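Local atomic coordinates of polysaccharide Lyase Family 6 (Bacteroides cellulosilyticus, PDB entry 6QPS), a protein that is a calcium-binding lyase of polysaccharide lyase family 6 that cleaves alginate, with specificity for mannuronic acid. Residues 196-202 / 231-237. Residues are numbered along the deposited sequence; the frame is centred on the assembly and turned at random.
Sequences IDHNFFG and VEDNVFF
N234 and N199 lie alongside each other, amide planes only 5° apart, and the carbonyl oxygen of N234 takes two hydrogen bonds from N199. Backbone N199 N reaches N234 OD1 at 2.9 Å and side-chain N199 ND2 reaches it at 3.0 Å, the two donors approaching from opposite faces of that carbonyl's plane. The other half of the amide points to the strand of the coil before, 195-197: N234 ND2 donates a nearly straight bond to I196 O (3.0 Å), which lies almost in the N234 amide plane, although the donor stands above the carbonyl plane of I196. With E232 N also bonded to I196 O, this oxygen is doubly held. Both asparagines place CG beside their own backbone N (chi1 near -58°), so the two side chains point the same way and can lie side by side. This is the asparagine stack of a right-handed parallel beta-helix, as expected for the chondroitinase B family: each segment turns sharply at H198-N199 or D233-N234, where H198 and D233 adopt left-handed backbone angles. With an alanine here in place of N234, N199 N would probably lose its acceptor and I196 O one of its two donors. Beyond the turn, parallel pairing resumes with V235 N on N199 O, then F201 N on V235 O at 2.8 Å. Inside the coil the F201 and F236 rings run nearly parallel (7°) but slid apart, F236 CE2 lying 3.3 Å from F201 CD1. On the outer face F200 CE2 meets V235 CG1 at 3.6 Å, and at the turn's outside D233 CB sits over one face of the H198 ring. The asparagine row continues to N258, whose OD1 accepts from N234 N and whose ND2 donates to V231 O; on the other side N199 bonds the backbone of I166 and C169, a cysteine standing in the asparagine's place. F171 and F260 extend the phenylalanine row, and F200 also packs on L456, N459 and V460 of helix 454-465. H198 stacks with H168, while D233 OD1 is salt-bridged to R257.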
# COMPACT_ATOMS: atom_id res chain seq x y z
N ILE A 196 -3.05 5.59 6.84
CA ILE A 196 -3.60 5.50 5.49
C ILE A 196 -4.76 4.51 5.62
O ILE A 196 -4.53 3.30 5.74
CB ILE A 196 -2.55 5.03 4.48
CG1 ILE A 196 -1.37 6.03 4.40
CG2 ILE A 196 -3.18 4.74 3.13
CD1 ILE A 196 -0.06 5.45 3.87
N ASP A 197 -6.01 5.01 5.63
CA ASP A 197 -7.15 4.17 5.96
C ASP A 197 -8.39 4.47 5.12
O ASP A 197 -8.67 5.61 4.76
CB ASP A 197 -7.51 4.27 7.47
CG ASP A 197 -8.06 5.64 7.86
OD1 ASP A 197 -7.30 6.61 7.91
OD2 ASP A 197 -9.30 5.75 8.08
N HIS A 198 -9.15 3.42 4.86
CA HIS A 198 -10.45 3.53 4.18
C HIS A 198 -10.36 4.17 2.80
O HIS A 198 -11.32 4.78 2.33
CB HIS A 198 -11.50 4.26 5.04
CG HIS A 198 -11.76 3.59 6.35
ND1 HIS A 198 -12.64 2.54 6.51
CD2 HIS A 198 -11.25 3.84 7.57
CE1 HIS A 198 -12.66 2.18 7.79
NE2 HIS A 198 -11.81 2.94 8.45
N ASN A 199 -9.22 4.00 2.11
CA ASN A 199 -9.09 4.49 0.75
C ASN A 199 -9.37 3.38 -0.25
O ASN A 199 -9.25 2.19 0.06
CB ASN A 199 -7.67 5.02 0.52
CG ASN A 199 -7.32 6.10 1.48
OD1 ASN A 199 -7.82 7.21 1.41
ND2 ASN A 199 -6.42 5.79 2.39
N PHE A 200 -9.79 3.79 -1.45
CA PHE A 200 -10.00 2.90 -2.58
C PHE A 200 -8.94 3.22 -3.63
O PHE A 200 -9.00 4.27 -4.29
CB PHE A 200 -11.42 3.07 -3.13
CG PHE A 200 -11.88 1.95 -4.06
CD1 PHE A 200 -11.43 1.88 -5.36
CD2 PHE A 200 -12.76 0.99 -3.60
CE1 PHE A 200 -11.87 0.87 -6.20
CE2 PHE A 200 -13.18 -0.03 -4.43
CZ PHE A 200 -12.73 -0.09 -5.72
N PHE A 201 -7.96 2.33 -3.77
CA PHE A 201 -6.92 2.45 -4.78
C PHE A 201 -7.41 1.64 -5.98
O PHE A 201 -7.46 0.41 -5.92
CB PHE A 201 -5.59 1.92 -4.24
CG PHE A 201 -5.04 2.70 -3.07
CD1 PHE A 201 -5.31 2.28 -1.79
CD2 PHE A 201 -4.27 3.84 -3.24
CE1 PHE A 201 -4.85 2.97 -0.70
CE2 PHE A 201 -3.77 4.53 -2.13
CZ PHE A 201 -4.07 4.10 -0.86
N GLY A 202 -7.88 2.32 -7.02
CA GLY A 202 -8.45 1.68 -8.19
C GLY A 202 -7.45 1.30 -9.27
O GLY A 202 -6.24 1.20 -9.04
N VAL A 231 -1.34 1.09 7.58
CA VAL A 231 -2.12 0.97 6.34
C VAL A 231 -3.28 0.01 6.65
O VAL A 231 -3.06 -1.20 6.78
CB VAL A 231 -1.25 0.44 5.20
CG1 VAL A 231 -2.04 0.31 3.91
CG2 VAL A 231 -0.00 1.31 5.00
N GLU A 232 -4.50 0.53 6.80
CA GLU A 232 -5.60 -0.22 7.40
C GLU A 232 -6.92 0.01 6.67
O GLU A 232 -7.26 1.13 6.30
CB GLU A 232 -5.71 0.21 8.87
CG GLU A 232 -6.71 -0.51 9.73
CD GLU A 232 -6.73 0.05 11.15
OE1 GLU A 232 -7.20 1.20 11.34
OE2 GLU A 232 -6.22 -0.63 12.09
N ASP A 233 -7.66 -1.07 6.44
CA ASP A 233 -9.03 -0.98 5.93
C ASP A 233 -9.10 -0.31 4.55
O ASP A 233 -10.05 0.41 4.26
CB ASP A 233 -9.97 -0.26 6.91
CG ASP A 233 -10.17 -1.01 8.20
OD1 ASP A 233 -10.27 -2.25 8.19
OD2 ASP A 233 -10.22 -0.35 9.27
N ASN A 234 -8.11 -0.56 3.69
CA ASN A 234 -8.14 -0.03 2.33
C ASN A 234 -8.47 -1.13 1.32
O ASN A 234 -8.22 -2.32 1.57
CB ASN A 234 -6.78 0.55 1.92
CG ASN A 234 -6.27 1.64 2.86
OD1 ASN A 234 -6.69 2.81 2.78
ND2 ASN A 234 -5.33 1.28 3.73
N VAL A 235 -9.03 -0.72 0.18
CA VAL A 235 -9.28 -1.60 -0.97
C VAL A 235 -8.28 -1.28 -2.08
O VAL A 235 -8.04 -0.11 -2.40
CB VAL A 235 -10.71 -1.45 -1.51
CG1 VAL A 235 -10.92 -2.30 -2.74
CG2 VAL A 235 -11.71 -1.83 -0.47
N PHE A 236 -7.69 -2.34 -2.65
CA PHE A 236 -6.84 -2.28 -3.84
C PHE A 236 -7.57 -3.07 -4.93
O PHE A 236 -7.73 -4.29 -4.82
CB PHE A 236 -5.45 -2.85 -3.54
CG PHE A 236 -4.73 -2.08 -2.46
CD1 PHE A 236 -5.00 -2.34 -1.13
CD2 PHE A 236 -3.85 -1.08 -2.78
CE1 PHE A 236 -4.37 -1.61 -0.14
CE2 PHE A 236 -3.23 -0.34 -1.78
CZ PHE A 236 -3.50 -0.60 -0.47
N PHE A 237 -8.03 -2.38 -5.97
CA PHE A 237 -8.91 -2.94 -7.01
C PHE A 237 -8.22 -2.83 -8.37
O PHE A 237 -8.01 -1.72 -8.88
CB PHE A 237 -10.22 -2.14 -6.99
CG PHE A 237 -11.21 -2.44 -8.11
CD1 PHE A 237 -11.28 -1.65 -9.24
CD2 PHE A 237 -12.13 -3.47 -7.96
CE1 PHE A 237 -12.23 -1.89 -10.24
CE2 PHE A 237 -13.07 -3.73 -8.97
CZ PHE A 237 -13.12 -2.95 -10.09
O HOH W 1 -12.76 0.34 4.25